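Local structure of folylpolyglutamate synthase (FolC) (Helicobacter pylori, 6K8C) at residues Val286-His291 and Lys318-Val323; Gln72-Leu77 and Asp135-Val140; Ala237-Met242 and Leu269-Arg274; Pro82-Phe87 and Gly377-Ala382. The protein probably adds L-glutamate to dihydropteroate to form dihydrofolate, and then further glutamates to reduced folates, in ATP-dependent steps of folate biosynthesis. All coordinates share one frame; numbering follows the deposited sequence.

How the interactions relate
Interaction 2 lies in the eight-stranded sheet of the P-loop part, joining neighbouring strands 76-79 and 138-142, and its centre is about 34 Å from that of interaction 1, across the chain's centre. Interactions 1, 3 and 4 touch one another, with centres 15 to 16 Å apart, where the two halves of the protein meet. Interaction 4 joins segments whose nearest ends are 290 positions apart and encloses interactions 3 and 1, which follow in series; its segments alternate with those of interaction 2. Val286 N lies 2.9 Å from Gly273 O, and Phe379 packs against Arg274. Interaction 4 thus joins the P-loop and C-terminal parts, interaction 3 packs beside the P-loop, and interaction 1 lies inside the C-terminal part.

Interaction 1: Val286-His291 and Lys318-Val323; sequences VGHNPH and KDAFLV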
loop_
_atom_site.group_PDB
_atom_site.type_symbol
_atom_site.label_atom_id
_atom_site.label_comp_id
_atom_site.label_asym_id
_atom_site.label_seq_id
_atom_site.Cartn_x
_atom_site.Cartn_y
_atom_site.Cartn_z
ATOM N N VAL A 286 -5.152 5.628 -6.698
ATOM C CA VAL A 286 -5.900 4.748 -5.807
ATOM C C VAL A 286 -6.248 5.402 -4.476
ATOM O O VAL A 286 -6.819 4.735 -3.604
ATOM C CB VAL A 286 -5.115 3.452 -5.532
ATOM C CG1 VAL A 286 -4.924 2.672 -6.823
ATOM C CG2 VAL A 286 -3.767 3.778 -4.894
ATOM N N GLY A 287 -5.926 6.677 -4.289
ATOM C CA GLY A 287 -6.136 7.306 -2.999
ATOM C C GLY A 287 -7.576 7.722 -2.750
ATOM O O GLY A 287 -8.446 7.645 -3.616
ATOM N N HIS A 288 -7.828 8.156 -1.512
ATOM C CA HIS A 288 -9.072 8.861 -1.185
ATOM C C HIS A 288 -8.812 9.606 0.126
ATOM O O HIS A 288 -9.050 9.075 1.212
ATOM C CB HIS A 288 -10.274 7.948 -1.067
ATOM C CG HIS A 288 -11.574 8.692 -1.043
ATOM N ND1 HIS A 288 -11.999 9.411 0.054
ATOM C CD2 HIS A 288 -12.522 8.866 -1.995
ATOM C CE1 HIS A 288 -13.161 9.978 -0.218
ATOM N NE2 HIS A 288 -13.500 9.663 -1.455
ATOM N N ASN A 289 -8.318 10.833 -0.000
ATOM C CA ASN A 289 -7.871 11.627 1.133
ATOM C C ASN A 289 -7.886 13.079 0.715
ATOM O O ASN A 289 -7.592 13.383 -0.448
ATOM C CB ASN A 289 -6.452 11.229 1.563
ATOM C CG ASN A 289 -6.405 10.663 2.954
ATOM O OD1 ASN A 289 -7.434 10.304 3.528
ATOM N ND2 ASN A 289 -5.203 10.578 3.515
ATOM N N PRO A 290 -8.201 13.999 1.627
ATOM C CA PRO A 290 -8.019 15.417 1.303
ATOM C C PRO A 290 -6.609 15.722 0.842
ATOM O O PRO A 290 -6.415 16.542 -0.064
ATOM C CB PRO A 290 -8.361 16.121 2.626
ATOM C CG PRO A 290 -9.275 15.176 3.325
ATOM C CD PRO A 290 -8.763 13.803 2.974
ATOM N N HIS A 291 -5.609 15.064 1.432
ATOM C CA HIS A 291 -4.230 15.343 1.051
ATOM C C HIS A 291 -3.946 14.907 -0.381
ATOM O O HIS A 291 -3.339 15.654 -1.158
ATOM C CB HIS A 291 -3.262 14.663 2.017
ATOM C CG HIS A 291 -1.839 15.068 1.809
ATOM N ND1 HIS A 291 -1.298 16.200 2.380
ATOM C CD2 HIS A 291 -0.853 14.514 1.063
ATOM C CE1 HIS A 291 -0.034 16.316 2.009
ATOM N NE2 HIS A 291 0.259 15.306 1.210
ATOM N N LYS A 318 -15.363 7.055 4.230
ATOM C CA LYS A 318 -14.510 8.155 3.813
ATOM C C LYS A 318 -15.303 9.451 3.688
ATOM O O LYS A 318 -16.522 9.454 3.496
ATOM C CB LYS A 318 -13.824 7.822 2.486
ATOM C CG LYS A 318 -12.896 6.620 2.566
ATOM C CD LYS A 318 -11.568 6.976 3.216
ATOM C CE LYS A 318 -10.977 5.793 3.972
ATOM N NZ LYS A 318 -11.672 5.540 5.266
ATOM N N ASP A 319 -14.579 10.567 3.802
ATOM C CA ASP A 319 -15.173 11.902 3.718
ATOM C C ASP A 319 -15.280 12.286 2.246
ATOM O O ASP A 319 -14.501 13.080 1.714
ATOM C CB ASP A 319 -14.343 12.907 4.508
ATOM C CG ASP A 319 -15.039 14.252 4.668
ATOM O OD1 ASP A 319 -16.083 14.478 4.017
ATOM O OD2 ASP A 319 -14.532 15.087 5.447
ATOM N N ALA A 320 -16.282 11.705 1.582
ATOM C CA ALA A 320 -16.474 11.960 0.159
ATOM C C ALA A 320 -16.745 13.433 -0.111
ATOM O O ALA A 320 -16.250 13.991 -1.097
ATOM C CB ALA A 320 -17.618 11.102 -0.377
ATOM N N PHE A 321 -17.524 14.080 0.759
ATOM C CA PHE A 321 -17.891 15.476 0.543
ATOM C C PHE A 321 -16.653 16.359 0.424
ATOM O O PHE A 321 -16.511 17.126 -0.535
ATOM C CB PHE A 321 -18.797 15.962 1.683
ATOM C CG PHE A 321 -19.071 17.433 1.647
ATOM C CD1 PHE A 321 -20.096 17.939 0.865
ATOM C CD2 PHE A 321 -18.304 18.316 2.395
ATOM C CE1 PHE A 321 -20.355 19.292 0.827
ATOM C CE2 PHE A 321 -18.554 19.673 2.355
ATOM C CZ PHE A 321 -19.580 20.163 1.571
ATOM N N LEU A 322 -15.746 16.265 1.397
ATOM C CA LEU A 322 -14.573 17.132 1.399
ATOM C C LEU A 322 -13.679 16.858 0.195
ATOM O O LEU A 322 -13.168 17.792 -0.435
ATOM C CB LEU A 322 -13.795 16.945 2.700
ATOM C CG LEU A 322 -12.557 17.823 2.888
ATOM C CD1 LEU A 322 -12.894 19.276 2.601
ATOM C CD2 LEU A 322 -11.993 17.654 4.294
ATOM N N VAL A 323 -13.489 15.583 -0.145
ATOM C CA VAL A 323 -12.624 15.232 -1.268
ATOM C C VAL A 323 -13.178 15.810 -2.565
ATOM O O VAL A 323 -12.447 16.417 -3.359
ATOM C CB VAL A 323 -12.454 13.706 -1.342
ATOM C CG1 VAL A 323 -12.080 13.269 -2.747
ATOM C CG2 VAL A 323 -11.416 13.252 -0.321
HETATM O O HOH W 1 -11.426 10.685 3.094
#
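The His288 imidazole carries Val323 CG1 over one face, 4.0 Å above the plane and offset toward the rim, while its edge meets the backbone of Asp319 and Ala320 in the ring plane. Lys318 approaches obliquely, with CB 3.4 Å from His288 ND1; its side chain runs past the histidine in the opposite direction, and its poorly ordered amino end continues past the ring. His288 has CG anti to the backbone N (chi1 -167°), which extends the ring toward the start of helix 320-327. The other branch of Val323 works on the backbone side, CG2 lying 3.7 Å from both His288 CE1 and Asn289 C. Farther along, the proline ring edges up to the second helix, Pro290 CG coming 3.8 Å from Leu322 CD2 with the two side chains at about a right angle. Asp319 caps that helix: Leu322 N donates to Asp319 OD1 over 3.2 Å at 168°, from above the carboxylate plane. No direct hydrogen bond joins the segments, but a water accepts from Asp319 N and bonds weakly to His288 ND1. The firm restraint on the ring is the hydrogen bond between His288 NE2 and Tyr312 OH; with the weaker water at ND1 it probably limits the ring's rotation, while the join between the two helix starts rests mainly on apolar contact.

Interaction 2: Gln72-Leu77 and Asp135-Val140; sequences QNFKVL and DCDYLV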
loop_
_atom_site.group_PDB
_atom_site.type_symbol
_atom_site.label_atom_id
_atom_site.label_comp_id
_atom_site.label_asym_id
_atom_site.label_seq_id
_atom_site.Cartn_x
_atom_site.Cartn_y
_atom_site.Cartn_z
ATOM N N GLN A 72 22.055 2.401 -0.028
ATOM C CA GLN A 72 23.245 1.934 0.664
ATOM C C GLN A 72 23.768 0.624 0.098
ATOM O O GLN A 72 24.536 -0.069 0.774
ATOM C CB GLN A 72 22.966 1.789 2.160
ATOM C CG GLN A 72 22.560 3.086 2.815
ATOM C CD GLN A 72 23.630 4.155 2.671
ATOM O OE1 GLN A 72 24.822 3.870 2.761
ATOM N NE2 GLN A 72 23.207 5.391 2.436
ATOM N N ASN A 73 23.355 0.272 -1.121
ATOM C CA ASN A 73 23.789 -0.949 -1.800
ATOM C C ASN A 73 23.331 -2.200 -1.053
ATOM O O ASN A 73 24.035 -3.210 -1.006
ATOM C CB ASN A 73 25.306 -0.962 -2.013
ATOM C CG ASN A 73 25.726 -1.871 -3.151
ATOM O OD1 ASN A 73 24.954 -2.124 -4.078
ATOM N ND2 ASN A 73 26.953 -2.373 -3.084
ATOM N N PHE A 74 22.140 -2.141 -0.465
ATOM C CA PHE A 74 21.527 -3.314 0.139
ATOM C C PHE A 74 20.486 -3.896 -0.807
ATOM O O PHE A 74 19.818 -3.171 -1.551
ATOM C CB PHE A 74 20.871 -2.983 1.481
ATOM C CG PHE A 74 21.848 -2.770 2.600
ATOM C CD1 PHE A 74 22.722 -3.776 2.978
ATOM C CD2 PHE A 74 21.884 -1.565 3.282
ATOM C CE1 PHE A 74 23.621 -3.581 4.012
ATOM C CE2 PHE A 74 22.777 -1.363 4.315
ATOM C CZ PHE A 74 23.649 -2.368 4.681
ATOM N N LYS A 75 20.360 -5.218 -0.774
ATOM C CA LYS A 75 19.325 -5.916 -1.524
ATOM C C LYS A 75 18.061 -5.957 -0.675
ATOM O O LYS A 75 18.089 -6.434 0.464
ATOM C CB LYS A 75 19.785 -7.326 -1.897
ATOM C CG LYS A 75 20.875 -7.350 -2.956
ATOM C CD LYS A 75 21.072 -8.755 -3.514
ATOM C CE LYS A 75 22.531 -9.185 -3.452
ATOM N NZ LYS A 75 22.675 -10.602 -3.006
ATOM N N VAL A 76 16.960 -5.443 -1.220
ATOM C CA VAL A 76 15.719 -5.282 -0.471
ATOM C C VAL A 76 14.547 -5.746 -1.326
ATOM O O VAL A 76 14.467 -5.425 -2.516
ATOM C CB VAL A 76 15.501 -3.813 -0.038
ATOM C CG1 VAL A 76 14.286 -3.698 0.881
ATOM C CG2 VAL A 76 16.744 -3.254 0.637
ATOM N N LEU A 77 13.618 -6.469 -0.711
ATOM C CA LEU A 77 12.328 -6.758 -1.318
ATOM C C LEU A 77 11.235 -6.063 -0.522
ATOM O O LEU A 77 11.165 -6.211 0.702
ATOM C CB LEU A 77 12.047 -8.261 -1.372
ATOM C CG LEU A 77 10.804 -8.579 -2.212
ATOM C CD1 LEU A 77 11.040 -9.849 -3.004
ATOM C CD2 LEU A 77 9.541 -8.705 -1.366
ATOM N N ASP A 135 17.907 -14.083 -0.965
ATOM C CA ASP A 135 19.245 -13.508 -0.899
ATOM C C ASP A 135 19.228 -12.003 -0.657
ATOM O O ASP A 135 20.196 -11.314 -0.996
ATOM C CB ASP A 135 20.024 -13.821 -2.175
ATOM C CG ASP A 135 20.184 -15.310 -2.404
ATOM O OD1 ASP A 135 20.611 -16.010 -1.463
ATOM O OD2 ASP A 135 19.873 -15.775 -3.520
ATOM N N CYS A 136 18.154 -11.479 -0.075
ATOM C CA CYS A 136 18.064 -10.057 0.215
ATOM C C CYS A 136 18.675 -9.744 1.573
ATOM O O CYS A 136 18.741 -10.594 2.465
ATOM C CB CYS A 136 16.608 -9.588 0.186
ATOM S SG CYS A 136 15.954 -9.393 -1.465
ATOM N N ASP A 137 19.123 -8.497 1.722
ATOM C CA ASP A 137 19.565 -8.033 3.028
ATOM C C ASP A 137 18.391 -7.630 3.909
ATOM O O ASP A 137 18.450 -7.798 5.133
ATOM C CB ASP A 137 20.530 -6.857 2.864
ATOM C CG ASP A 137 21.749 -7.220 2.046
ATOM O OD1 ASP A 137 22.526 -8.075 2.507
ATOM O OD2 ASP A 137 21.921 -6.666 0.942
ATOM N N TYR A 138 17.330 -7.096 3.311
ATOM C CA TYR A 138 16.179 -6.610 4.055
ATOM C C TYR A 138 14.909 -7.019 3.330
ATOM O O TYR A 138 14.861 -7.033 2.096
ATOM C CB TYR A 138 16.211 -5.081 4.225
ATOM C CG TYR A 138 17.339 -4.607 5.113
ATOM C CD1 TYR A 138 17.170 -4.496 6.487
ATOM C CD2 TYR A 138 18.580 -4.278 4.575
ATOM C CE1 TYR A 138 18.207 -4.069 7.304
ATOM C CE2 TYR A 138 19.618 -3.858 5.378
ATOM C CZ TYR A 138 19.429 -3.755 6.742
ATOM O OH TYR A 138 20.467 -3.328 7.546
ATOM N N LEU A 139 13.888 -7.353 4.109
ATOM C CA LEU A 139 12.559 -7.659 3.596
ATOM C C LEU A 139 11.583 -6.709 4.276
ATOM O O LEU A 139 11.377 -6.792 5.493
ATOM C CB LEU A 139 12.194 -9.118 3.856
ATOM C CG LEU A 139 10.754 -9.523 3.533
ATOM C CD1 LEU A 139 10.442 -9.260 2.069
ATOM C CD2 LEU A 139 10.517 -10.984 3.890
ATOM N N VAL A 140 11.028 -5.778 3.506
ATOM C CA VAL A 140 10.042 -4.823 4.004
ATOM C C VAL A 140 8.673 -5.421 3.710
ATOM O O VAL A 140 8.252 -5.498 2.552
ATOM C CB VAL A 140 10.211 -3.433 3.371
ATOM C CG1 VAL A 140 9.229 -2.438 4.003
ATOM C CG2 VAL A 140 11.641 -2.926 3.570
#
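Tyr138 turns its ring edge toward the face of Phe74 in a T-shaped stack, with centroids 5.2 Å apart and planes at 78°; Tyr138 CE2 is the atom that enters, 3.7 Å from Phe74 CG and nearer the rim than the centre. Gln72 O lies over the opposite face of the phenyl ring. At the edge of that ring, in its plane, sits the carboxylate oxygen Asp137 OD2, which also takes a nearly straight bond from Lys75 N (2.7 Å, 171°) through its anti lone pair. Asp137 reaches this amide because its CG stands beside its own backbone N, anti to the carbonyl carbon (chi1 -59°). The return grip is double: Lys75 O accepts from Asp137 N at 2.6 Å, by a bent bond, and from Tyr138 N at 3.0 Å. From there the backbones pair as parallel strands, Leu77 N donating to Tyr138 O over 3.1 Å and Val140 N to Leu77 O over 2.8 Å. Val76, Tyr138 and Val140 pack on the face covered by helix 58-70, with Val76 and Tyr138 both meeting Leu69. Leu77 and Leu139 point side by side to the other face, Leu77 CD2 to Leu139 CD1 at 3.6 Å. Parallel neighbours backed by the helix that follows the P-loop are typical of the alpha/beta core of P-loop NTPases, to which the Mur ligase middle domain belongs.

Interaction 3: Ala237-Met242 and Leu269-Arg274; sequences ARFLAM and LNLIGR. With CIT (citric acid), chain B.
Phe239, its CG beside the backbone N (chi1 -53°), and Arg238, extended at chi1 but bent at chi2 (61°), turn toward 269-274 so that the phenyl ring lies between Leu269 and the arginine's aliphatic part. Leu269 CD2 stands 3.5 Å from the centroid of the Phe239 ring, a CH-pi contact almost on the ring normal, and Arg238 CG covers the opposite face. Leu271 CD1 comes to Phe239 CE1 at 3.8 Å. Beyond the ring, Arg274 CG rests on a face of the Arg238 guanidinium, 3.7 Å from Arg238 NH2. A type II turn from Leu271 to Arg274 carries the second arginine, whose NH1 binds Ile272 O in the guanidinium plane at 3.0 Å. A citrate, probably from the crystallisation liquor, takes straight but weak bonds from both: Arg238 NH1 to the carboxylate O6 and Arg274 NH2 to the hydroxyl O7, each 3.5 Å. Gly57 N and Ser60 OG of the P-loop bind it too. The site is consistent with a pocket for an anionic group beside the P-loop, in which the Asp285 salt bridge to Arg238 NE and the Phe239 packing orient Arg238, and the bond to Ile272 O holds Arg274.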
loop_
_atom_site.group_PDB
_atom_site.type_symbol
_atom_site.label_atom_id
_atom_site.label_comp_id
_atom_site.label_asym_id
_atom_site.label_seq_id
_atom_site.Cartn_x
_atom_site.Cartn_y
_atom_site.Cartn_z
ATOM N N ALA A 237 3.924 16.345 -3.433
ATOM C CA ALA A 237 2.827 16.596 -2.502
ATOM C C ALA A 237 1.863 15.422 -2.410
ATOM O O ALA A 237 1.051 15.372 -1.478
ATOM C CB ALA A 237 2.059 17.853 -2.908
ATOM N N ARG A 238 1.934 14.481 -3.357
ATOM C CA ARG A 238 1.072 13.307 -3.306
ATOM C C ARG A 238 1.297 12.495 -2.036
ATOM O O ARG A 238 0.374 11.829 -1.551
ATOM C CB ARG A 238 1.304 12.441 -4.550
ATOM C CG ARG A 238 0.559 11.114 -4.556
ATOM C CD ARG A 238 -0.933 11.360 -4.511
ATOM N NE ARG A 238 -1.726 10.133 -4.468
ATOM C CZ ARG A 238 -1.887 9.378 -3.386
ATOM N NH1 ARG A 238 -1.285 9.698 -2.245
ATOM N NH2 ARG A 238 -2.649 8.297 -3.445
ATOM N N PHE A 239 2.497 12.553 -1.467
ATOM C CA PHE A 239 2.851 11.742 -0.311
ATOM C C PHE A 239 3.076 12.628 0.909
ATOM O O PHE A 239 3.758 13.652 0.820
ATOM C CB PHE A 239 4.097 10.908 -0.605
ATOM C CG PHE A 239 3.986 10.092 -1.858
ATOM C CD1 PHE A 239 3.192 8.959 -1.893
ATOM C CD2 PHE A 239 4.666 10.465 -3.004
ATOM C CE1 PHE A 239 3.086 8.199 -3.050
ATOM C CE2 PHE A 239 4.561 9.712 -4.166
ATOM C CZ PHE A 239 3.768 8.579 -4.185
ATOM N N LEU A 240 2.491 12.230 2.038
ATOM C CA LEU A 240 2.674 12.962 3.286
ATOM C C LEU A 240 4.143 12.991 3.677
ATOM O O LEU A 240 4.817 11.956 3.686
ATOM C CB LEU A 240 1.855 12.319 4.405
ATOM C CG LEU A 240 0.387 12.711 4.560
ATOM C CD1 LEU A 240 -0.284 11.837 5.612
ATOM C CD2 LEU A 240 0.264 14.185 4.920
ATOM N N ALA A 241 4.637 14.184 4.008
ATOM C CA ALA A 241 6.031 14.315 4.417
ATOM C C ALA A 241 6.334 13.446 5.632
ATOM O O ALA A 241 7.429 12.885 5.741
ATOM C CB ALA A 241 6.360 15.783 4.705
ATOM N N MET A 242 5.367 13.300 6.542
ATOM C CA MET A 242 5.593 12.489 7.738
ATOM C C MET A 242 5.899 11.034 7.391
ATOM O O MET A 242 6.623 10.356 8.134
ATOM C CB MET A 242 4.380 12.574 8.663
ATOM C CG MET A 242 4.558 11.864 10.007
ATOM S SD MET A 242 5.857 12.563 11.059
ATOM C CE MET A 242 5.561 14.298 10.855
ATOM N N LEU A 269 10.203 9.494 -5.230
ATOM C CA LEU A 269 9.335 8.353 -4.968
ATOM C C LEU A 269 8.267 8.242 -6.045
ATOM O O LEU A 269 7.570 9.213 -6.353
ATOM C CB LEU A 269 8.672 8.472 -3.594
ATOM C CG LEU A 269 7.601 7.403 -3.342
ATOM C CD1 LEU A 269 8.234 6.016 -3.327
ATOM C CD2 LEU A 269 6.827 7.657 -2.054
ATOM N N ASN A 270 8.137 7.048 -6.610
ATOM C CA ASN A 270 7.090 6.739 -7.570
ATOM C C ASN A 270 6.445 5.426 -7.159
ATOM O O ASN A 270 7.140 4.424 -6.961
ATOM C CB ASN A 270 7.650 6.639 -8.993
ATOM C CG ASN A 270 6.641 6.081 -9.977
ATOM O OD1 ASN A 270 6.562 4.871 -10.182
ATOM N ND2 ASN A 270 5.864 6.965 -10.594
ATOM N N LEU A 271 5.126 5.437 -7.009
ATOM C CA LEU A 271 4.363 4.234 -6.723
ATOM C C LEU A 271 3.363 4.010 -7.841
ATOM O O LEU A 271 2.718 4.954 -8.307
ATOM C CB LEU A 271 3.626 4.327 -5.388
ATOM C CG LEU A 271 4.463 4.283 -4.114
ATOM C CD1 LEU A 271 3.557 4.432 -2.897
ATOM C CD2 LEU A 271 5.265 2.990 -4.057
ATOM N N ILE A 272 3.250 2.754 -8.280
ATOM C CA ILE A 272 2.281 2.420 -9.313
ATOM C C ILE A 272 0.876 2.693 -8.795
ATOM O O ILE A 272 0.531 2.352 -7.657
ATOM C CB ILE A 272 2.458 0.955 -9.748
ATOM C CG1 ILE A 272 3.754 0.799 -10.550
ATOM C CG2 ILE A 272 1.262 0.481 -10.562
ATOM C CD1 ILE A 272 4.285 -0.629 -10.608
ATOM N N GLY A 273 0.057 3.324 -9.630
ATOM C CA GLY A 273 -1.302 3.628 -9.246
ATOM C C GLY A 273 -1.463 4.876 -8.413
ATOM O O GLY A 273 -2.566 5.134 -7.922
ATOM N N ARG A 274 -0.398 5.650 -8.226
ATOM C CA ARG A 274 -0.448 6.925 -7.519
ATOM C C ARG A 274 -0.043 8.012 -8.501
ATOM O O ARG A 274 1.102 8.029 -8.965
ATOM C CB ARG A 274 0.482 6.930 -6.301
ATOM C CG ARG A 274 -0.088 6.256 -5.062
ATOM C CD ARG A 274 -0.062 4.742 -5.187
ATOM N NE ARG A 274 -0.224 4.089 -3.893
ATOM C CZ ARG A 274 -0.022 2.794 -3.676
ATOM N NH1 ARG A 274 0.351 2.002 -4.672
ATOM N NH2 ARG A 274 -0.193 2.290 -2.462
HETATM C C1 CIT B . -3.658 5.464 -0.575
HETATM O O1 CIT B . -4.019 4.390 -0.044
HETATM O O2 CIT B . -4.375 6.478 -0.449
HETATM C C2 CIT B . -2.361 5.519 -1.343
HETATM C C3 CIT B . -1.267 5.607 -0.291
HETATM O O7 CIT B . -1.060 4.277 0.250
HETATM C C4 CIT B . 0.056 6.134 -0.811
HETATM C C5 CIT B . 0.904 6.136 0.434
HETATM O O3 CIT B . 1.258 5.046 0.937
HETATM O O4 CIT B . 1.217 7.220 0.987
HETATM C C6 CIT B . -1.706 6.547 0.824
HETATM O O5 CIT B . -2.004 6.120 1.965
HETATM O O6 CIT B . -1.779 7.776 0.593
#

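Interaction 4: Pro82-Phe87 and Gly377-Ala382; sequences PHVFEF and GSFLVA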
loop_
_atom_site.group_PDB
_atom_site.type_symbol
_atom_site.label_atom_id
_atom_site.label_comp_id
_atom_site.label_asym_id
_atom_site.label_seq_id
_atom_site.Cartn_x
_atom_site.Cartn_y
_atom_site.Cartn_z
ATOM N N PRO A 82 -2.961 -4.349 -2.019
ATOM C CA PRO A 82 -3.087 -5.310 -3.116
ATOM C C PRO A 82 -2.327 -4.794 -4.325
ATOM O O PRO A 82 -1.271 -4.201 -4.154
ATOM C CB PRO A 82 -4.594 -5.353 -3.369
ATOM C CG PRO A 82 -5.039 -3.951 -3.073
ATOM C CD PRO A 82 -4.095 -3.405 -1.996
ATOM N N HIS A 83 -2.851 -4.996 -5.527
ATOM C CA HIS A 83 -2.215 -4.462 -6.718
ATOM C C HIS A 83 -3.231 -3.661 -7.518
ATOM O O HIS A 83 -4.444 -3.799 -7.341
ATOM C CB HIS A 83 -1.593 -5.574 -7.576
ATOM C CG HIS A 83 -2.583 -6.562 -8.110
ATOM N ND1 HIS A 83 -2.812 -7.782 -7.511
ATOM C CD2 HIS A 83 -3.379 -6.525 -9.205
ATOM C CE1 HIS A 83 -3.720 -8.447 -8.204
ATOM N NE2 HIS A 83 -4.079 -7.706 -9.239
ATOM N N VAL A 84 -2.719 -2.796 -8.388
ATOM C CA VAL A 84 -3.571 -1.954 -9.221
ATOM C C VAL A 84 -3.838 -2.646 -10.550
ATOM O O VAL A 84 -4.993 -2.895 -10.912
ATOM C CB VAL A 84 -2.935 -0.573 -9.456
ATOM C CG1 VAL A 84 -3.839 0.271 -10.345
ATOM C CG2 VAL A 84 -2.666 0.122 -8.130
ATOM N N PHE A 85 -2.772 -2.944 -11.287
ATOM C CA PHE A 85 -2.871 -3.503 -12.627
ATOM C C PHE A 85 -2.453 -4.963 -12.696
ATOM O O PHE A 85 -3.190 -5.780 -13.251
ATOM C CB PHE A 85 -2.022 -2.682 -13.610
ATOM C CG PHE A 85 -2.292 -1.202 -13.556
ATOM C CD1 PHE A 85 -3.464 -0.678 -14.079
ATOM C CD2 PHE A 85 -1.372 -0.337 -12.986
ATOM C CE1 PHE A 85 -3.715 0.685 -14.033
ATOM C CE2 PHE A 85 -1.619 1.028 -12.938
ATOM C CZ PHE A 85 -2.794 1.536 -13.463
ATOM N N GLU A 86 -1.286 -5.315 -12.152
ATOM C CA GLU A 86 -0.765 -6.673 -12.248
ATOM C C GLU A 86 -0.384 -7.188 -10.871
ATOM O O GLU A 86 0.067 -6.427 -10.009
ATOM C CB GLU A 86 0.476 -6.773 -13.150
ATOM C CG GLU A 86 0.358 -6.128 -14.511
ATOM C CD GLU A 86 1.720 -5.853 -15.117
ATOM O OE1 GLU A 86 2.598 -6.737 -15.024
ATOM O OE2 GLU A 86 1.917 -4.757 -15.677
ATOM N N PHE A 87 -0.536 -8.504 -10.696
ATOM C CA PHE A 87 -0.168 -9.167 -9.445
ATOM C C PHE A 87 1.288 -8.912 -9.067
ATOM O O PHE A 87 1.614 -8.782 -7.881
ATOM C CB PHE A 87 -0.426 -10.677 -9.570
ATOM C CG PHE A 87 -0.061 -11.471 -8.338
ATOM C CD1 PHE A 87 -0.888 -11.473 -7.226
ATOM C CD2 PHE A 87 1.100 -12.227 -8.302
ATOM C CE1 PHE A 87 -0.563 -12.204 -6.094
ATOM C CE2 PHE A 87 1.434 -12.965 -7.170
ATOM C CZ PHE A 87 0.600 -12.951 -6.065
ATOM N N GLY A 377 -10.330 7.002 -6.151
ATOM C CA GLY A 377 -11.194 6.646 -5.043
ATOM C C GLY A 377 -10.714 5.509 -4.163
ATOM O O GLY A 377 -10.938 5.532 -2.947
ATOM N N SER A 378 -10.068 4.513 -4.763
ATOM C CA SER A 378 -9.659 3.304 -4.058
ATOM C C SER A 378 -8.852 2.448 -5.018
ATOM O O SER A 378 -8.816 2.700 -6.225
ATOM C CB SER A 378 -10.858 2.505 -3.543
ATOM O OG SER A 378 -11.833 2.319 -4.564
ATOM N N PHE A 379 -8.188 1.434 -4.459
ATOM C CA PHE A 379 -7.640 0.374 -5.296
ATOM C C PHE A 379 -8.748 -0.270 -6.111
ATOM O O PHE A 379 -8.569 -0.592 -7.291
ATOM C CB PHE A 379 -6.936 -0.684 -4.437
ATOM C CG PHE A 379 -5.495 -0.370 -4.117
ATOM C CD1 PHE A 379 -5.177 0.453 -3.050
ATOM C CD2 PHE A 379 -4.464 -0.916 -4.866
ATOM C CE1 PHE A 379 -3.864 0.736 -2.737
ATOM C CE2 PHE A 379 -3.137 -0.635 -4.557
ATOM C CZ PHE A 379 -2.842 0.196 -3.488
ATOM N N LEU A 380 -9.918 -0.439 -5.497
ATOM C CA LEU A 380 -11.034 -1.095 -6.170
ATOM C C LEU A 380 -11.506 -0.286 -7.371
ATOM O O LEU A 380 -11.703 -0.833 -8.463
ATOM C CB LEU A 380 -12.182 -1.316 -5.182
ATOM C CG LEU A 380 -13.559 -1.678 -5.742
ATOM C CD1 LEU A 380 -13.510 -3.005 -6.485
ATOM C CD2 LEU A 380 -14.595 -1.728 -4.625
ATOM N N VAL A 381 -11.687 1.023 -7.187
ATOM C CA VAL A 381 -12.148 1.870 -8.284
ATOM C C VAL A 381 -11.162 1.827 -9.444
ATOM O O VAL A 381 -11.558 1.703 -10.609
ATOM C CB VAL A 381 -12.372 3.311 -7.788
ATOM C CG1 VAL A 381 -12.384 4.282 -8.957
ATOM C CG2 VAL A 381 -13.671 3.407 -7.005
ATOM N N ALA A 382 -9.864 1.910 -9.145
ATOM C CA ALA A 382 -8.869 1.941 -10.212
ATOM C C ALA A 382 -8.772 0.595 -10.914
ATOM O O ALA A 382 -8.675 0.535 -12.145
ATOM C CB ALA A 382 -7.508 2.350 -9.655
#
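Pro82, entered through a cis peptide bond, and Val84 belong to an irregular loop that passes the first turn of helix 379-390, nearest where the CA atoms of Val84 and Phe379 are 6.1 Å apart. Phe379 carries most of the contact. The proline ring lies over one face of the phenyl ring, Pro82 CD being 3.8 Å from the Phe379 centroid and 9° off the normal, a CH-pi contact; Pro82 CG touches Phe379 CD2 at 3.6 Å. His83 O sits at the ring edge, near its plane. The Val84 and Phe379 side chains cross at about a right angle, Val84 CG2 lying 3.7 Å from Phe379 CE2, while the other valine branch, CG1, anti to the backbone N, reaches Ala382 CB one turn on at 4.3 Å. Val84 CG1 also sits over one face of the Phe85 ring. Ser378 is the N-cap, its OG accepting from Val381 N over 2.9 Å at 160°, which ties down the helix start that presents Phe379. The Glu89 carboxylate accepts from the amides of Val84, Phe85 and Glu86 and so shapes the loop, and Asn383 ND2 adds a bond to Val84 O. The loop, between strands 76-79 and 91-93, is wedged against helix 379-390 on one side, while Phe85 packs on strand 276-279 and Phe87 on helices 121-132 and 12-17.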